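Local coordinates for protein N-acetylcysteine deacetylase (Bacillus subtilis, PDB 1YSJ) that probably removes the acetyl group from N-acetylcysteine to give cysteine and acetate, using a pair of divalent metal ions, at residues Gln154-Leu167 / Gly347-Pro359. The protein carries 1 engineered substitution. Residues are numbered along the deposited sequence; the frame is centred on the assembly and turned at random.
Sequences QPAEEIAAGARKVL and GGEDFALYQEKIP. With NI (nickel (II) ion), chain D.
Asp350 projects into the turn that precedes helix 162-167, and its carboxylate is gripped there by side-chain and backbone donors. Its CB lies against Ala160 CA and the methyl of Ala163, both 3.9 Å away, and CG comes over the same methyl and close to Gln154 NE2. With CG between the backbone N and the carbonyl carbon (chi1 74°), the carboxylate is brought in between Gln154 and the start of helix 162-167. OD1 takes a nearly straight bond on its syn lone pair from Gln154 NE2, at 2.9 Å and in the plane of the amide, brushes Glu157 CG and is also salt-bridged to Arg95. Ala163 N, in the first turn of the helix, meets Asp350 OD2 from above the carboxylate plane at 3.0 Å. OD2 also receives a water that Arg164 N holds. The other end of the Gln154 amide, OE1, accepts from Tyr354 OH at 2.7 Å, the donor tilted 34° from the carbonyl plane, and from Arg95. With an alanine at Gln154, Tyr354 OH would probably lose its acceptor and Asp350 OD1 its amide donor, leaving OD1 to Arg95. In the dinuclear metal-binding domain of this M20 peptidase, the contact joins the turn after strand 148-154, and the helix 162-167 that follows it, to the short helix 351-355, near the nickel ions. Glu158, on that turn, chelates one nickel through both carboxylate oxygens, with Cys122 and His374 completing the protein ligands. Neighbouring Glu157 is not among the metal ligands, but its OE1 accepts from a nickel-bound water, while a second water links OE2 to Gly348 O. Farther along, the Tyr354 ring receives Ala163 CB over one face, a CH-pi contact 4.0 Å from the centroid, and Val166 CG1 at its edge. Leu353 CD1 lies over one face of the Arg164 guanidinium, offset toward its rim, and Leu167 CD2 reaches Lys357 CG at 3.9 Å.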
# COMPACT_ATOMS: atom_id res chain seq x y z
N GLN A 154 -1.86 11.12 -35.99
CA GLN A 154 -0.94 10.81 -34.92
C GLN A 154 -1.32 9.55 -34.14
O GLN A 154 -2.46 9.43 -33.67
CB GLN A 154 -0.85 12.01 -33.97
CG GLN A 154 -0.01 11.77 -32.73
CD GLN A 154 -0.42 12.64 -31.56
OE1 GLN A 154 -0.44 13.87 -31.67
NE2 GLN A 154 -0.74 12.00 -30.44
N PRO A 155 -0.36 8.63 -33.96
CA PRO A 155 -0.63 7.46 -33.13
C PRO A 155 -0.50 7.80 -31.65
O PRO A 155 0.05 8.85 -31.32
CB PRO A 155 0.49 6.49 -33.53
CG PRO A 155 1.63 7.39 -33.88
CD PRO A 155 1.02 8.63 -34.48
N ALA A 156 -1.03 6.94 -30.78
CA ALA A 156 -0.67 6.93 -29.36
C ALA A 156 -0.94 8.23 -28.57
O ALA A 156 -0.12 8.64 -27.75
CB ALA A 156 0.80 6.50 -29.19
N GLU A 157 -2.09 8.86 -28.82
CA GLU A 157 -2.51 10.00 -28.01
C GLU A 157 -2.86 9.54 -26.59
O GLU A 157 -2.53 10.20 -25.61
CB GLU A 157 -3.69 10.73 -28.64
CG GLU A 157 -4.08 12.05 -27.97
CD GLU A 157 -4.92 11.88 -26.70
OE1 GLU A 157 -5.74 10.94 -26.62
OE2 GLU A 157 -4.75 12.70 -25.77
N GLU A 158 -3.53 8.39 -26.51
CA GLU A 158 -4.05 7.90 -25.23
C GLU A 158 -2.96 7.59 -24.20
O GLU A 158 -3.23 7.58 -23.01
CB GLU A 158 -4.97 6.70 -25.45
CG GLU A 158 -6.21 7.00 -26.30
CD GLU A 158 -7.22 7.92 -25.61
OE1 GLU A 158 -7.04 8.29 -24.43
OE2 GLU A 158 -8.22 8.28 -26.26
N ILE A 159 -1.74 7.34 -24.67
CA ILE A 159 -0.63 7.09 -23.75
C ILE A 159 0.38 8.24 -23.76
O ILE A 159 1.47 8.13 -23.20
CB ILE A 159 0.06 5.73 -24.01
CG1 ILE A 159 0.55 5.63 -25.47
CG2 ILE A 159 -0.89 4.58 -23.65
CD1 ILE A 159 1.59 4.56 -25.71
N ALA A 160 -0.02 9.34 -24.40
CA ALA A 160 0.75 10.59 -24.45
C ALA A 160 2.16 10.40 -25.02
O ALA A 160 3.12 11.04 -24.57
CB ALA A 160 0.80 11.26 -23.07
N ALA A 161 2.27 9.55 -26.04
CA ALA A 161 3.57 9.19 -26.59
C ALA A 161 3.73 9.53 -28.07
O ALA A 161 4.85 9.67 -28.57
CB ALA A 161 3.85 7.72 -26.33
N GLY A 162 2.61 9.68 -28.78
CA GLY A 162 2.62 9.86 -30.22
C GLY A 162 3.08 11.21 -30.72
O GLY A 162 3.80 11.30 -31.72
N ALA A 163 2.65 12.27 -30.04
CA ALA A 163 3.06 13.63 -30.38
C ALA A 163 4.58 13.81 -30.26
O ALA A 163 5.19 14.49 -31.09
CB ALA A 163 2.33 14.65 -29.50
N ARG A 164 5.18 13.20 -29.25
CA ARG A 164 6.63 13.22 -29.08
C ARG A 164 7.35 12.52 -30.24
O ARG A 164 8.39 12.99 -30.70
CB ARG A 164 7.04 12.61 -27.74
CG ARG A 164 8.51 12.79 -27.39
CD ARG A 164 8.84 12.24 -26.00
NE ARG A 164 8.57 13.21 -24.94
CZ ARG A 164 7.47 13.23 -24.18
NH1 ARG A 164 6.51 12.33 -24.34
NH2 ARG A 164 7.34 14.17 -23.25
N LYS A 165 6.80 11.39 -30.71
CA LYS A 165 7.35 10.65 -31.84
C LYS A 165 7.28 11.44 -33.15
O LYS A 165 8.22 11.41 -33.95
CB LYS A 165 6.64 9.30 -32.01
CG LYS A 165 6.86 8.29 -30.89
CD LYS A 165 8.29 7.78 -30.86
CE LYS A 165 8.51 6.82 -29.69
NZ LYS A 165 9.96 6.69 -29.36
N VAL A 166 6.15 12.13 -33.35
CA VAL A 166 5.91 13.01 -34.50
C VAL A 166 6.92 14.16 -34.51
O VAL A 166 7.54 14.44 -35.54
CB VAL A 166 4.45 13.56 -34.49
CG1 VAL A 166 4.28 14.74 -35.44
CG2 VAL A 166 3.44 12.44 -34.80
N LEU A 167 7.09 14.82 -33.36
CA LEU A 167 8.05 15.91 -33.21
C LEU A 167 9.48 15.45 -33.50
O LEU A 167 10.21 16.11 -34.25
CB LEU A 167 7.98 16.55 -31.82
CG LEU A 167 6.86 17.57 -31.57
CD1 LEU A 167 6.64 17.80 -30.08
CD2 LEU A 167 7.16 18.89 -32.27
N GLY A 347 -8.58 16.88 -18.17
CA GLY A 347 -7.76 15.89 -18.87
C GLY A 347 -6.55 16.49 -19.56
O GLY A 347 -6.46 17.70 -19.74
N GLY A 348 -5.62 15.63 -19.95
CA GLY A 348 -4.41 16.05 -20.65
C GLY A 348 -4.41 15.55 -22.08
O GLY A 348 -4.91 14.46 -22.37
N GLU A 349 -3.86 16.36 -22.98
CA GLU A 349 -3.79 16.00 -24.39
C GLU A 349 -2.36 16.23 -24.86
O GLU A 349 -1.76 17.26 -24.56
CB GLU A 349 -4.78 16.86 -25.19
CG GLU A 349 -5.73 16.06 -26.09
CD GLU A 349 -5.11 15.62 -27.41
OE1 GLU A 349 -5.85 15.07 -28.26
OE2 GLU A 349 -3.89 15.80 -27.61
N ASP A 350 -1.81 15.27 -25.60
CA ASP A 350 -0.41 15.39 -26.03
C ASP A 350 -0.22 16.39 -27.18
O ASP A 350 0.91 16.69 -27.55
CB ASP A 350 0.27 14.03 -26.26
CG ASP A 350 -0.16 13.32 -27.53
OD1 ASP A 350 -1.18 13.68 -28.17
OD2 ASP A 350 0.54 12.35 -27.88
N PHE A 351 -1.33 16.93 -27.69
CA PHE A 351 -1.31 18.07 -28.59
C PHE A 351 -0.55 19.25 -27.96
O PHE A 351 0.05 20.06 -28.67
CB PHE A 351 -2.74 18.49 -28.96
CG PHE A 351 -2.82 19.61 -29.96
CD1 PHE A 351 -2.75 19.35 -31.32
CD2 PHE A 351 -2.96 20.93 -29.53
CE1 PHE A 351 -2.82 20.39 -32.25
CE2 PHE A 351 -3.03 21.98 -30.46
CZ PHE A 351 -2.96 21.71 -31.82
N ALA A 352 -0.57 19.32 -26.63
CA ALA A 352 0.13 20.36 -25.86
C ALA A 352 1.64 20.37 -26.12
O ALA A 352 2.27 21.42 -26.08
CB ALA A 352 -0.14 20.19 -24.38
N LEU A 353 2.20 19.19 -26.37
CA LEU A 353 3.61 19.04 -26.71
C LEU A 353 3.98 19.80 -27.99
O LEU A 353 5.06 20.39 -28.07
CB LEU A 353 3.99 17.56 -26.84
CG LEU A 353 4.21 16.75 -25.56
CD1 LEU A 353 4.49 15.31 -25.92
CD2 LEU A 353 5.34 17.32 -24.70
N TYR A 354 3.08 19.79 -28.97
CA TYR A 354 3.27 20.58 -30.19
C TYR A 354 3.34 22.07 -29.88
O TYR A 354 4.20 22.78 -30.42
CB TYR A 354 2.14 20.34 -31.19
CG TYR A 354 2.00 18.92 -31.69
CD1 TYR A 354 0.78 18.26 -31.60
CD2 TYR A 354 3.08 18.25 -32.27
CE1 TYR A 354 0.63 16.97 -32.06
CE2 TYR A 354 2.94 16.94 -32.74
CZ TYR A 354 1.71 16.31 -32.63
OH TYR A 354 1.56 15.03 -33.09
N GLN A 355 2.45 22.54 -29.01
CA GLN A 355 2.33 23.95 -28.64
C GLN A 355 3.49 24.48 -27.80
O GLN A 355 3.65 25.69 -27.65
CB GLN A 355 1.01 24.20 -27.91
CG GLN A 355 -0.23 24.10 -28.78
CD GLN A 355 -1.50 24.01 -27.97
OE1 GLN A 355 -2.53 24.58 -28.34
NE2 GLN A 355 -1.44 23.30 -26.85
N GLU A 356 4.30 23.58 -27.25
CA GLU A 356 5.54 23.97 -26.57
C GLU A 356 6.56 24.47 -27.58
O GLU A 356 7.47 25.22 -27.23
CB GLU A 356 6.14 22.78 -25.81
CG GLU A 356 5.53 22.52 -24.44
CD GLU A 356 6.44 21.68 -23.55
OE1 GLU A 356 6.68 22.09 -22.39
OE2 GLU A 356 6.94 20.63 -24.01
N LYS A 357 6.41 24.05 -28.83
CA LYS A 357 7.39 24.32 -29.88
C LYS A 357 6.94 25.43 -30.83
O LYS A 357 7.72 26.31 -31.18
CB LYS A 357 7.69 23.03 -30.66
CG LYS A 357 8.05 21.82 -29.80
CD LYS A 357 9.32 22.05 -28.99
CE LYS A 357 9.82 20.75 -28.39
NZ LYS A 357 10.66 20.98 -27.18
N ILE A 358 5.68 25.36 -31.27
CA ILE A 358 5.13 26.33 -32.22
C ILE A 358 3.74 26.82 -31.78
O ILE A 358 3.08 26.14 -30.99
CB ILE A 358 5.04 25.75 -33.67
CG1 ILE A 358 4.18 24.48 -33.72
CG2 ILE A 358 6.45 25.50 -34.25
CD1 ILE A 358 3.65 24.16 -35.10
N PRO A 359 3.30 27.99 -32.28
CA PRO A 359 1.96 28.51 -31.99
C PRO A 359 0.88 27.53 -32.43
O PRO A 359 1.00 26.90 -33.49
CB PRO A 359 1.89 29.78 -32.85
CG PRO A 359 3.28 30.20 -33.03
CD PRO A 359 4.05 28.92 -33.15
NI NI D . -9.02 9.67 -24.48
O HOH W 1 -6.68 12.95 -23.73
O HOH W 2 -8.16 11.71 -25.60
O HOH W 3 3.47 12.46 -26.95
O HOH W 4 -8.82 11.47 -22.99